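PDB 2QMI: Pbp related beta-lactamase, which probably hydrolyses peptide bonds as a member of the beta-lactamase and penicillin-binding protein family that assembles into a self-compartmentalizing octamer. Local coordinates for residues K62-L67 with K187-L192; A68-V73 with L78-P83; V99-L104 with G169-K174; F158-T163 with E282-G287; I252-S257 with E262-M267. All coordinates share one frame; numbering follows the deposited sequence.

Interaction 1: residues K62-L67 with K187-L192; sequences KSFTAL and KILEPL
Ile188 reaches between Phe64 and Leu67, which lie three residues apart on helix 61-74, and the contact is built round these three side chains. With CG1 anti to its carbonyl carbon (chi1 -65°) and the chain then extended, Ile188 divides the work between two branches. CD1 goes to the helix, where it meets Leu67 CD2 at 3.6 Å. It also lies 3.8 Å from Phe64 O, so it packs against the helix backbone as well as the side chains. The other branch, CG2, sits 4.1 Å from Phe64 CD1. Farther out on the same ring, Phe64 CE1 meets Leu189 CD2 at 3.8 Å, the two side chains crossing at about a right angle; both methyl groups approach the ring obliquely. No hydrogen bond links the segments, and all four touching residues are buried, so apolar fit alone joins them. Helix 241-252 completes the surroundings: Tyr247 stacks on Phe64 and Tyr251 packs against Leu67. Elsewhere on 62-67, Thr65 OG1 bonds to Tyr180 OH, a second tie to helix 180-189, while Lys62 NZ bonds to Ser59 OG and Asn162 OD1. Ser59 and Lys62 fit the SxxK pattern, so the contact probably joins the helix that begins at the active site of a penicillin-binding protein fold to residues 187-192, on and just beyond helix 180-189.

Interaction 2: residues A68-V73 with L78-P83; sequences AIMKLV and LSLDDP
Ile69 makes the first side-chain contact from helix 61-74, its CG2 branch lying 4.0 Å from Leu80 CD2. Met70 starts out directed away from the loop, but its chain bends at chi2 (-66°) and chi3 (96°), which swings CE back to within 3.7 Å of the same Leu80 methyl, CD2, the two side chains crossing at about a right angle. This is a helix packed against the chain that follows it: after helix 61-74 the backbone folds back, and a type I beta turn from Ser79 to Asp82 leads it past helix 101-105, to which Leu80 and Asp82 bond through their backbones. Within the turn Ser79 N donates to Asp82 OD2 at 2.9 Å, from above the carboxylate plane and 38° out of it. Leu72 offers CB to Leu78 CD2, a looser approach of 4.2 Å. Val73 faces Leu78 with CG1, 3.8 Å from Leu78 O; the place of CG2 is doubtful, because it clashes with Ile69 O in the model, and its approaches to Leu78 and Leu80 deserve no weight. One water then closes the helix end onto the loop, donating to Val73 O at 2.8 Å and to Leu78 O at 2.6 Å.

Interaction 3: residues V99-L104 with G169-K174; sequences VTVHHL and GKIIEK
Where Val101 and Leu104 meet Ile171, the helix is led in by a capped turn whose flat group is the His103 ring: Thr100 OG1 lies over one face, offset toward the rim, and Val99 C is in plane at the edge. The ring sits too close to Thr100 N in the model, so its exact place is doubtful. The His102 ring meets Tyr271 edge-to-face. Thr100 is the N-cap of helix 101-105: its OG1 accepts from His103 N at 3.2 Å with an N-H...O angle of 159°, and more weakly from His102 N. The capped helix packs on helix 162-176 through a small buried patch of 95 Å². Ile171 carries it, its chain fully extended at chi2 so that CD1 alone reaches across. That methyl lies 4.2 Å from Val101 CG2 and 4.3 Å from Leu104 CD1, three residues apart on the same side of the short helix. These separations mark an easy van der Waals fit, and no hydrogen bond crosses. Val101 also leans on Ile69 of helix 61-74, so three helices converge here. Lys170 of helix 162-176 has an acidic partner in Glu137 of helix 136-142. Its NZ also meets Glu173 OE1 on the syn side, 32° out of plane, in a salt bridge whose modelled 2.5 Å is doubtfully short.

Interaction 4: residues F158-T163 with E282-G287; sequences FFYLNT and EGYGYG
Tyr160 OH is held by two partners on or beside helix 61-74, Ser59 OG and Lys62 NZ, and its ring meets Tyr284. The torsion matters: with CG anti to the backbone N (chi1 -166°), the Tyr160 ring is directed past Tyr284 toward Ser59. Tyr284 OH approaches the edge of the Tyr160 ring, near its plane, 4.1 Å from Tyr160 CE1; this is contact without a bond, since the polar partner of Tyr284 OH is His302 NE2. The larger share of the interface is the pair of Phe158 and Tyr284. Phe158 CE1 lies 3.7 Å from Tyr284 CG, and Phe158 CZ is 3.9 Å from Tyr284 CD1. The ring centroids stand 5.4 Å apart with planes at 43°, an oblique pair. Together with Ser59 and Lys62, Tyr160 and Asn162 fit the SxxK and (S/Y)xN arrangement of penicillin-binding proteins and class C beta-lactamases, so this contact probably lines the active site where the mainly helical region meets the antiparallel sheet, to which Tyr284 belongs through strand 283-284. His107 meets all three rings of the contact, edge-to-face with Tyr284. From a second subunit, Arg441 packs on Tyr160 and Glu440 on the neighbouring Phe159.

Interaction 5: residues I252-S257 with E262-M267; sequences IERDES and EYIEKM
A Schellman motif closes helix 241-252, and its C-prime residue, Arg254, lies in the loop that packs against Ile264 of helix 261-267. Positive phi at Arg254 (38°) goes with the two closing bonds, Asp255 N to Met250 O and Arg254 N to Tyr251 O. Ile264 packs against the turn: CG1 anti to its carbonyl carbon (chi1 -65°) sends CD1 to 3.7 Å from Asp255 O and 4.0 Å from Arg254 CA, and leaves CG2 for the guanidinium, 3.8 Å from Arg254 NH1 and oblique to the group. That guanidinium has its ionic partner in Glu268, through NH2. Asp255 forms an Asx turn, OD1 accepting from Ser257 N at 3.0 Å and OD2 taking Ser257 OG at 2.6 Å on its syn lone pair. Nearby, Glu256 OE2 and Glu262 OE1 come within 4.1 Å, their carboxylate planes 56° apart. Two negative groups this close would disfavour each other, a cost that the bond from Lys261 N to Glu256 OE2 and the exposed setting probably lessen.

Helix 61-74 unites the set: interactions 1 and 2 both lie on it, with centres 14 Å apart, and residues of interactions 3, 4 and 5 touch it. Interactions 2 and 3 are the nearest pair, 8 Å between centres, joined by backbone bonds from 78-83 to 99-104. Interaction 4 shares helix 162-176 with interaction 3 and alone includes a strand of the large sheet; His102 ND1 bonds to Tyr286 OH between them. Interaction 5, its centre 12 Å from that of interaction 1, is tied to 282-287 by Tyr286 N and Met267 O. Along the chain, interactions 2 and 3 fall within the span of interaction 1, which interaction 4 crosses; interaction 5 follows interaction 1, between the segments of interaction 4. Distant segments thus meet round the probable active-site helix.

Interaction 1: residues K62-L67 with K187-L192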
# COMPACT_ATOMS: atom_id res chain seq x y z
N LYS A 62 20.95 -30.04 30.57
CA LYS A 62 20.51 -31.43 30.75
C LYS A 62 21.60 -32.36 31.29
O LYS A 62 21.31 -33.23 32.11
CB LYS A 62 19.94 -31.99 29.44
CG LYS A 62 18.54 -31.46 29.09
CD LYS A 62 17.95 -32.18 27.87
CE LYS A 62 16.57 -31.67 27.50
NZ LYS A 62 16.56 -30.23 27.09
N SER A 63 22.84 -32.19 30.83
CA SER A 63 23.92 -33.04 31.34
C SER A 63 24.07 -32.87 32.86
O SER A 63 24.31 -33.83 33.58
CB SER A 63 25.24 -32.75 30.61
OG SER A 63 25.69 -31.42 30.78
N PHE A 64 23.91 -31.64 33.33
CA PHE A 64 24.00 -31.35 34.76
C PHE A 64 22.89 -32.09 35.51
O PHE A 64 23.15 -32.74 36.51
CB PHE A 64 23.87 -29.85 35.00
CG PHE A 64 25.06 -29.06 34.56
CD1 PHE A 64 25.99 -28.60 35.48
CD2 PHE A 64 25.25 -28.77 33.21
CE1 PHE A 64 27.10 -27.86 35.08
CE2 PHE A 64 26.35 -28.03 32.80
CZ PHE A 64 27.28 -27.57 33.73
N THR A 65 21.67 -31.99 35.01
CA THR A 65 20.54 -32.66 35.62
C THR A 65 20.80 -34.17 35.70
O THR A 65 20.48 -34.81 36.71
CB THR A 65 19.25 -32.42 34.82
OG1 THR A 65 18.89 -31.04 34.88
CG2 THR A 65 18.10 -33.26 35.38
N ALA A 66 21.36 -34.73 34.64
CA ALA A 66 21.65 -36.16 34.60
C ALA A 66 22.73 -36.54 35.62
O ALA A 66 22.68 -37.62 36.21
CB ALA A 66 22.08 -36.58 33.20
N LEU A 67 23.69 -35.64 35.82
CA LEU A 67 24.76 -35.89 36.77
C LEU A 67 24.20 -35.93 38.18
O LEU A 67 24.52 -36.82 38.97
CB LEU A 67 25.83 -34.79 36.65
CG LEU A 67 27.12 -34.97 37.47
CD1 LEU A 67 27.82 -36.27 37.10
CD2 LEU A 67 28.04 -33.79 37.21
N LYS A 187 26.05 -29.40 44.96
CA LYS A 187 26.64 -30.69 44.60
C LYS A 187 27.48 -30.75 43.32
O LYS A 187 28.13 -31.77 43.06
CB LYS A 187 25.55 -31.75 44.50
CG LYS A 187 24.62 -31.81 45.70
CD LYS A 187 25.38 -32.03 47.00
CE LYS A 187 24.46 -31.92 48.20
NZ LYS A 187 25.18 -32.23 49.46
N ILE A 188 27.49 -29.68 42.53
CA ILE A 188 28.24 -29.71 41.27
C ILE A 188 29.06 -28.47 40.91
O ILE A 188 30.27 -28.57 40.68
CB ILE A 188 27.27 -30.02 40.08
CG1 ILE A 188 26.70 -31.43 40.23
CG2 ILE A 188 28.01 -29.90 38.75
CD1 ILE A 188 25.68 -31.81 39.16
N LEU A 189 28.42 -27.31 40.86
CA LEU A 189 29.11 -26.08 40.50
C LEU A 189 30.23 -25.65 41.46
O LEU A 189 31.34 -25.35 41.01
CB LEU A 189 28.10 -24.94 40.37
CG LEU A 189 27.06 -25.12 39.25
CD1 LEU A 189 26.23 -23.84 39.10
CD2 LEU A 189 27.79 -25.46 37.95
N GLU A 190 29.96 -25.61 42.75
CA GLU A 190 30.98 -25.19 43.72
C GLU A 190 32.13 -26.18 43.81
O GLU A 190 33.29 -25.79 43.74
CB GLU A 190 30.34 -24.92 45.09
CG GLU A 190 29.28 -23.82 45.04
CD GLU A 190 28.75 -23.40 46.41
OE1 GLU A 190 28.36 -24.28 47.21
OE2 GLU A 190 28.71 -22.17 46.67
N PRO A 191 31.84 -27.48 43.96
CA PRO A 191 32.95 -28.44 44.03
C PRO A 191 33.77 -28.49 42.75
O PRO A 191 34.92 -28.95 42.75
CB PRO A 191 32.25 -29.77 44.33
CG PRO A 191 30.85 -29.56 43.82
CD PRO A 191 30.56 -28.15 44.23
N LEU A 192 33.19 -28.03 41.65
CA LEU A 192 33.88 -28.03 40.36
C LEU A 192 34.57 -26.68 40.09
O LEU A 192 35.27 -26.52 39.10
CB LEU A 192 32.90 -28.35 39.23
CG LEU A 192 33.15 -29.62 38.41
CD1 LEU A 192 33.53 -30.79 39.31
CD2 LEU A 192 31.89 -29.94 37.61

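Interaction 2: residues A68-V73 with L78-P83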
# COMPACT_ATOMS: atom_id res chain seq x y z
N ALA A 68 23.34 -34.96 38.51
CA ALA A 68 22.72 -34.90 39.83
C ALA A 68 22.02 -36.23 40.10
O ALA A 68 22.11 -36.78 41.21
CB ALA A 68 21.72 -33.77 39.89
N ILE A 69 21.33 -36.74 39.08
CA ILE A 69 20.62 -38.00 39.18
C ILE A 69 21.58 -39.15 39.46
O ILE A 69 21.27 -40.04 40.25
CB ILE A 69 19.83 -38.32 37.88
CG1 ILE A 69 18.66 -37.34 37.73
CG2 ILE A 69 19.35 -39.76 37.90
CD1 ILE A 69 17.54 -37.49 38.77
N MET A 70 22.74 -39.14 38.80
CA MET A 70 23.74 -40.20 39.01
C MET A 70 24.22 -40.18 40.45
O MET A 70 24.41 -41.23 41.06
CB MET A 70 24.94 -40.00 38.07
CG MET A 70 24.66 -40.19 36.58
SD MET A 70 24.21 -41.89 36.11
CE MET A 70 22.43 -41.76 36.12
N LYS A 71 24.43 -38.98 40.98
CA LYS A 71 24.91 -38.82 42.34
C LYS A 71 23.92 -39.43 43.33
O LYS A 71 24.29 -40.30 44.14
CB LYS A 71 25.11 -37.34 42.66
CG LYS A 71 25.96 -37.09 43.90
CD LYS A 71 26.41 -35.64 43.97
CE LYS A 71 27.28 -35.40 45.18
NZ LYS A 71 26.55 -35.72 46.43
N LEU A 72 22.67 -38.99 43.26
CA LEU A 72 21.64 -39.49 44.15
C LEU A 72 21.48 -41.01 44.04
O LEU A 72 21.14 -41.66 45.02
CB LEU A 72 20.31 -38.79 43.85
CG LEU A 72 20.31 -37.27 44.07
CD1 LEU A 72 19.02 -36.67 43.55
CD2 LEU A 72 20.50 -36.97 45.56
N VAL A 73 21.72 -41.56 42.85
CA VAL A 73 21.60 -43.01 42.65
C VAL A 73 22.77 -43.71 43.36
O VAL A 73 22.60 -44.70 44.07
CB VAL A 73 21.62 -43.36 41.16
CG1 VAL A 73 21.58 -44.87 40.97
CG2 VAL A 73 20.42 -42.72 40.48
N LEU A 78 17.90 -43.25 45.17
CA LEU A 78 16.85 -43.85 44.37
C LEU A 78 17.43 -44.84 43.37
O LEU A 78 18.62 -45.11 43.38
CB LEU A 78 16.05 -42.77 43.62
CG LEU A 78 16.42 -42.33 42.19
CD1 LEU A 78 15.31 -41.42 41.68
CD2 LEU A 78 17.75 -41.61 42.15
N SER A 79 16.56 -45.37 42.52
CA SER A 79 16.97 -46.34 41.50
C SER A 79 16.60 -45.81 40.11
O SER A 79 15.59 -45.14 39.95
CB SER A 79 16.29 -47.69 41.76
OG SER A 79 16.66 -48.65 40.78
N LEU A 80 17.42 -46.13 39.11
CA LEU A 80 17.17 -45.68 37.74
C LEU A 80 15.95 -46.38 37.14
O LEU A 80 15.38 -45.91 36.17
CB LEU A 80 18.39 -45.96 36.86
CG LEU A 80 19.69 -45.23 37.17
CD1 LEU A 80 20.78 -45.70 36.21
CD2 LEU A 80 19.48 -43.71 37.04
N ASP A 81 15.57 -47.52 37.72
CA ASP A 81 14.42 -48.27 37.22
C ASP A 81 13.10 -47.93 37.93
O ASP A 81 12.07 -48.51 37.60
CB ASP A 81 14.69 -49.78 37.35
CG ASP A 81 15.81 -50.25 36.43
OD1 ASP A 81 15.59 -50.29 35.20
OD2 ASP A 81 16.91 -50.57 36.94
N ASP A 82 13.14 -47.01 38.89
CA ASP A 82 11.93 -46.62 39.62
C ASP A 82 10.94 -45.80 38.80
O ASP A 82 11.32 -44.91 38.03
CB ASP A 82 12.28 -45.79 40.86
CG ASP A 82 12.89 -46.62 41.96
OD1 ASP A 82 12.47 -47.79 42.14
OD2 ASP A 82 13.78 -46.10 42.66
N PRO A 83 9.63 -46.06 38.97
CA PRO A 83 8.58 -45.34 38.25
C PRO A 83 8.53 -43.87 38.69
O PRO A 83 8.68 -43.57 39.87
CB PRO A 83 7.31 -46.08 38.66
CG PRO A 83 7.81 -47.48 38.99
CD PRO A 83 9.06 -47.17 39.76
O HOH W 1 20.59 -46.63 44.01

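Interaction 3: residues V99-L104 with G169-K174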
# COMPACT_ATOMS: atom_id res chain seq x y z
N VAL A 99 6.69 -45.51 33.38
CA VAL A 99 7.79 -44.72 32.85
C VAL A 99 8.80 -44.61 34.00
O VAL A 99 8.43 -44.24 35.12
CB VAL A 99 7.33 -43.29 32.45
CG1 VAL A 99 8.54 -42.42 32.15
CG2 VAL A 99 6.42 -43.35 31.24
N THR A 100 10.06 -44.94 33.73
CA THR A 100 11.10 -44.91 34.77
C THR A 100 12.05 -43.73 34.63
O THR A 100 12.06 -43.04 33.60
CB THR A 100 11.95 -46.18 34.74
OG1 THR A 100 12.71 -46.20 33.53
CG2 THR A 100 11.07 -47.42 34.81
N VAL A 101 12.87 -43.51 35.66
CA VAL A 101 13.85 -42.42 35.65
C VAL A 101 14.78 -42.59 34.45
O VAL A 101 15.28 -41.62 33.89
CB VAL A 101 14.71 -42.43 36.94
CG1 VAL A 101 15.71 -41.28 36.91
CG2 VAL A 101 13.81 -42.31 38.17
N HIS A 102 15.01 -43.85 34.08
CA HIS A 102 15.86 -44.19 32.96
C HIS A 102 15.19 -43.74 31.67
O HIS A 102 15.85 -43.17 30.80
CB HIS A 102 16.08 -45.71 32.91
CG HIS A 102 16.77 -46.18 31.67
ND1 HIS A 102 18.11 -45.95 31.43
CD2 HIS A 102 16.30 -46.85 30.59
CE1 HIS A 102 18.43 -46.46 30.26
NE2 HIS A 102 17.36 -47.02 29.73
N HIS A 103 13.90 -44.01 31.54
CA HIS A 103 13.15 -43.62 30.35
C HIS A 103 13.25 -42.10 30.12
O HIS A 103 13.50 -41.66 29.00
CB HIS A 103 11.67 -44.02 30.46
CG HIS A 103 11.44 -45.50 30.48
ND1 HIS A 103 12.08 -46.37 29.63
CD2 HIS A 103 10.60 -46.25 31.23
CE1 HIS A 103 11.66 -47.60 29.86
NE2 HIS A 103 10.76 -47.56 30.83
N LEU A 104 13.05 -41.32 31.17
CA LEU A 104 13.11 -39.86 31.06
C LEU A 104 14.50 -39.39 30.64
O LEU A 104 14.63 -38.49 29.81
CB LEU A 104 12.74 -39.20 32.40
CG LEU A 104 11.33 -39.39 32.97
CD1 LEU A 104 11.22 -38.62 34.29
CD2 LEU A 104 10.29 -38.91 31.98
N GLY A 169 13.96 -32.78 37.23
CA GLY A 169 14.29 -31.70 38.14
C GLY A 169 13.45 -31.80 39.42
O GLY A 169 13.92 -31.49 40.51
N LYS A 170 12.21 -32.24 39.26
CA LYS A 170 11.29 -32.39 40.39
C LYS A 170 11.67 -33.62 41.22
O LYS A 170 11.53 -33.62 42.44
CB LYS A 170 9.85 -32.52 39.87
CG LYS A 170 8.79 -32.57 40.97
CD LYS A 170 8.95 -31.40 41.92
CE LYS A 170 8.82 -30.07 41.21
NZ LYS A 170 9.22 -28.93 42.10
N ILE A 171 12.13 -34.66 40.54
CA ILE A 171 12.55 -35.88 41.22
C ILE A 171 13.75 -35.55 42.11
O ILE A 171 13.87 -36.04 43.23
CB ILE A 171 12.92 -36.97 40.20
CG1 ILE A 171 11.65 -37.48 39.52
CG2 ILE A 171 13.67 -38.11 40.88
CD1 ILE A 171 11.86 -38.56 38.50
N ILE A 172 14.63 -34.69 41.60
CA ILE A 172 15.81 -34.28 42.35
C ILE A 172 15.42 -33.57 43.63
O ILE A 172 16.00 -33.80 44.69
CB ILE A 172 16.70 -33.36 41.49
CG1 ILE A 172 17.40 -34.21 40.42
CG2 ILE A 172 17.68 -32.59 42.36
CD1 ILE A 172 18.27 -33.41 39.45
N GLU A 173 14.41 -32.70 43.55
CA GLU A 173 13.97 -31.97 44.74
C GLU A 173 13.28 -32.94 45.70
O GLU A 173 13.49 -32.89 46.91
CB GLU A 173 13.00 -30.85 44.35
CG GLU A 173 13.52 -29.92 43.26
CD GLU A 173 12.70 -28.65 43.14
OE1 GLU A 173 11.45 -28.73 43.25
OE2 GLU A 173 13.29 -27.57 42.92
N LYS A 174 12.46 -33.83 45.14
CA LYS A 174 11.74 -34.81 45.94
C LYS A 174 12.71 -35.66 46.76
O LYS A 174 12.48 -35.90 47.95
CB LYS A 174 10.91 -35.71 45.03
CG LYS A 174 10.27 -36.90 45.75
CD LYS A 174 9.22 -36.45 46.76
CE LYS A 174 8.68 -37.62 47.56
NZ LYS A 174 7.67 -37.17 48.55

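Interaction 4: residues F158-T163 with E282-G287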
# COMPACT_ATOMS: atom_id res chain seq x y z
N PHE A 158 12.48 -43.02 20.62
CA PHE A 158 13.10 -41.78 21.06
C PHE A 158 12.34 -40.54 20.58
O PHE A 158 12.13 -40.34 19.39
CB PHE A 158 14.55 -41.72 20.55
CG PHE A 158 15.30 -40.47 20.96
CD1 PHE A 158 15.92 -40.38 22.20
CD2 PHE A 158 15.36 -39.37 20.10
CE1 PHE A 158 16.59 -39.22 22.58
CE2 PHE A 158 16.04 -38.20 20.48
CZ PHE A 158 16.65 -38.13 21.72
N PHE A 159 11.92 -39.71 21.53
CA PHE A 159 11.23 -38.46 21.23
C PHE A 159 11.85 -37.46 22.21
O PHE A 159 11.70 -37.61 23.41
CB PHE A 159 9.72 -38.57 21.50
CG PHE A 159 8.97 -39.42 20.50
CD1 PHE A 159 8.82 -39.02 19.18
CD2 PHE A 159 8.40 -40.64 20.90
CE1 PHE A 159 8.12 -39.80 18.27
CE2 PHE A 159 7.70 -41.43 19.98
CZ PHE A 159 7.56 -41.01 18.67
N TYR A 160 12.54 -36.45 21.69
CA TYR A 160 13.16 -35.45 22.54
C TYR A 160 12.04 -34.73 23.30
O TYR A 160 11.21 -34.05 22.72
CB TYR A 160 13.94 -34.44 21.70
CG TYR A 160 14.89 -33.57 22.49
CD1 TYR A 160 16.07 -34.08 23.02
CD2 TYR A 160 14.62 -32.22 22.69
CE1 TYR A 160 16.95 -33.27 23.72
CE2 TYR A 160 15.49 -31.40 23.38
CZ TYR A 160 16.65 -31.93 23.90
OH TYR A 160 17.53 -31.11 24.57
N LEU A 161 12.04 -34.92 24.62
CA LEU A 161 11.01 -34.33 25.47
C LEU A 161 11.59 -33.45 26.57
O LEU A 161 12.16 -33.95 27.54
CB LEU A 161 10.19 -35.46 26.11
CG LEU A 161 9.02 -35.09 27.01
CD1 LEU A 161 7.94 -34.40 26.20
CD2 LEU A 161 8.48 -36.35 27.67
N ASN A 162 11.44 -32.13 26.43
CA ASN A 162 11.95 -31.20 27.44
C ASN A 162 11.23 -31.40 28.77
O ASN A 162 11.83 -31.26 29.83
CB ASN A 162 11.78 -29.75 26.99
CG ASN A 162 12.84 -29.32 25.98
OD1 ASN A 162 14.04 -29.48 26.21
ND2 ASN A 162 12.39 -28.76 24.86
N THR A 163 9.94 -31.71 28.72
CA THR A 163 9.16 -31.93 29.93
C THR A 163 9.76 -33.12 30.69
O THR A 163 9.57 -33.26 31.89
CB THR A 163 7.68 -32.22 29.58
OG1 THR A 163 7.10 -31.07 28.93
CG2 THR A 163 6.88 -32.55 30.83
N GLU A 282 24.73 -42.31 15.70
CA GLU A 282 24.72 -41.55 16.95
C GLU A 282 23.48 -41.92 17.76
O GLU A 282 22.42 -42.19 17.20
CB GLU A 282 24.76 -40.04 16.69
CG GLU A 282 24.18 -39.59 15.38
CD GLU A 282 25.20 -39.62 14.24
OE1 GLU A 282 26.25 -38.96 14.36
OE2 GLU A 282 24.93 -40.30 13.23
N GLY A 283 23.62 -41.92 19.08
CA GLY A 283 22.52 -42.26 19.95
C GLY A 283 22.42 -41.31 21.13
O GLY A 283 23.01 -40.23 21.12
N TYR A 284 21.66 -41.71 22.15
CA TYR A 284 21.49 -40.87 23.33
C TYR A 284 21.83 -41.63 24.61
O TYR A 284 21.43 -42.78 24.79
CB TYR A 284 20.04 -40.36 23.42
CG TYR A 284 19.90 -39.02 24.11
CD1 TYR A 284 20.15 -37.83 23.43
CD2 TYR A 284 19.54 -38.93 25.46
CE1 TYR A 284 20.06 -36.58 24.06
CE2 TYR A 284 19.44 -37.69 26.11
CZ TYR A 284 19.70 -36.52 25.41
OH TYR A 284 19.63 -35.30 26.04
N GLY A 285 22.59 -40.97 25.48
CA GLY A 285 22.97 -41.55 26.75
C GLY A 285 22.17 -40.81 27.81
O GLY A 285 20.95 -40.71 27.70
N TYR A 286 22.83 -40.28 28.84
CA TYR A 286 22.12 -39.54 29.87
C TYR A 286 22.39 -38.03 29.74
O TYR A 286 23.42 -37.53 30.22
CB TYR A 286 22.53 -40.03 31.27
CG TYR A 286 22.01 -41.41 31.62
CD1 TYR A 286 20.98 -42.00 30.90
CD2 TYR A 286 22.54 -42.11 32.71
CE1 TYR A 286 20.48 -43.26 31.24
CE2 TYR A 286 22.06 -43.36 33.06
CZ TYR A 286 21.03 -43.93 32.33
OH TYR A 286 20.54 -45.19 32.68
N GLY A 287 21.47 -37.32 29.10
CA GLY A 287 21.63 -35.88 28.90
C GLY A 287 22.90 -35.64 28.10
O GLY A 287 23.60 -34.65 28.28

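Interaction 5: residues I252-S257 with E262-M267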
# COMPACT_ATOMS: atom_id res chain seq x y z
N ILE A 252 36.39 -35.66 30.98
CA ILE A 252 37.60 -36.13 30.30
C ILE A 252 38.52 -36.94 31.22
O ILE A 252 38.80 -38.11 30.95
CB ILE A 252 38.40 -34.94 29.73
CG1 ILE A 252 37.60 -34.25 28.63
CG2 ILE A 252 39.76 -35.43 29.19
CD1 ILE A 252 38.16 -32.89 28.24
N GLU A 253 38.98 -36.31 32.30
CA GLU A 253 39.89 -36.94 33.25
C GLU A 253 39.15 -37.91 34.16
O GLU A 253 39.71 -38.42 35.13
CB GLU A 253 40.59 -35.88 34.08
CG GLU A 253 41.17 -34.74 33.25
CD GLU A 253 41.86 -33.68 34.10
OE1 GLU A 253 41.25 -33.24 35.10
OE2 GLU A 253 43.00 -33.29 33.77
N ARG A 254 37.89 -38.17 33.83
CA ARG A 254 37.04 -39.06 34.60
C ARG A 254 37.31 -38.90 36.08
O ARG A 254 37.48 -39.88 36.82
CB ARG A 254 37.27 -40.51 34.15
CG ARG A 254 37.12 -40.68 32.64
CD ARG A 254 36.84 -42.12 32.28
NE ARG A 254 36.54 -42.31 30.86
CZ ARG A 254 35.71 -41.55 30.15
NH1 ARG A 254 35.07 -40.52 30.71
NH2 ARG A 254 35.47 -41.85 28.89
N ASP A 255 37.34 -37.64 36.50
CA ASP A 255 37.57 -37.28 37.90
C ASP A 255 36.33 -37.67 38.72
O ASP A 255 35.20 -37.57 38.23
CB ASP A 255 37.84 -35.78 37.99
CG ASP A 255 37.11 -35.12 39.13
OD1 ASP A 255 35.86 -35.13 39.11
OD2 ASP A 255 37.79 -34.59 40.04
N GLU A 256 36.55 -38.09 39.96
CA GLU A 256 35.45 -38.54 40.82
C GLU A 256 35.03 -37.64 41.97
O GLU A 256 34.60 -38.12 43.02
CB GLU A 256 35.78 -39.95 41.34
CG GLU A 256 36.04 -40.95 40.21
CD GLU A 256 36.50 -42.31 40.70
OE1 GLU A 256 37.57 -42.37 41.35
OE2 GLU A 256 35.81 -43.31 40.41
N SER A 257 35.13 -36.33 41.78
CA SER A 257 34.74 -35.37 42.81
C SER A 257 33.22 -35.34 42.99
O SER A 257 32.73 -34.96 44.05
CB SER A 257 35.21 -33.95 42.45
OG SER A 257 36.61 -33.87 42.28
N GLU A 262 32.32 -45.17 37.23
CA GLU A 262 31.35 -46.13 36.72
C GLU A 262 30.09 -45.39 36.28
O GLU A 262 29.40 -45.82 35.36
CB GLU A 262 30.99 -47.16 37.80
CG GLU A 262 32.11 -48.15 38.17
CD GLU A 262 33.42 -47.48 38.56
OE1 GLU A 262 33.40 -46.49 39.33
OE2 GLU A 262 34.48 -47.96 38.09
N TYR A 263 29.80 -44.28 36.94
CA TYR A 263 28.61 -43.50 36.60
C TYR A 263 28.82 -42.63 35.36
O TYR A 263 27.93 -42.54 34.50
CB TYR A 263 28.17 -42.66 37.80
CG TYR A 263 27.52 -43.53 38.85
CD1 TYR A 263 26.18 -43.91 38.72
CD2 TYR A 263 28.27 -44.09 39.89
CE1 TYR A 263 25.61 -44.83 39.59
CE2 TYR A 263 27.70 -45.02 40.77
CZ TYR A 263 26.37 -45.38 40.60
OH TYR A 263 25.79 -46.30 41.44
N ILE A 264 29.99 -42.01 35.27
CA ILE A 264 30.30 -41.18 34.11
C ILE A 264 30.14 -42.04 32.85
O ILE A 264 29.64 -41.58 31.82
CB ILE A 264 31.73 -40.61 34.17
CG1 ILE A 264 31.84 -39.66 35.36
CG2 ILE A 264 32.06 -39.89 32.88
CD1 ILE A 264 33.17 -38.93 35.46
N GLU A 265 30.55 -43.30 32.95
CA GLU A 265 30.45 -44.22 31.83
C GLU A 265 29.01 -44.57 31.52
O GLU A 265 28.68 -44.90 30.37
CB GLU A 265 31.25 -45.49 32.13
CG GLU A 265 32.73 -45.32 31.82
CD GLU A 265 33.57 -46.41 32.43
OE1 GLU A 265 33.16 -47.59 32.34
OE2 GLU A 265 34.65 -46.07 32.99
N LYS A 266 28.15 -44.51 32.53
CA LYS A 266 26.74 -44.81 32.31
C LYS A 266 26.16 -43.70 31.44
O LYS A 266 25.36 -43.95 30.54
CB LYS A 266 25.99 -44.87 33.64
CG LYS A 266 26.16 -46.18 34.41
CD LYS A 266 25.14 -46.30 35.54
CE LYS A 266 25.32 -47.60 36.31
NZ LYS A 266 26.68 -47.70 36.90
N MET A 267 26.57 -42.46 31.72
CA MET A 267 26.08 -41.30 30.99
C MET A 267 26.56 -41.27 29.54
O MET A 267 25.87 -40.72 28.68
CB MET A 267 26.52 -40.02 31.71
CG MET A 267 25.95 -39.86 33.11
SD MET A 267 26.56 -38.40 33.98
CE MET A 267 25.84 -37.09 32.98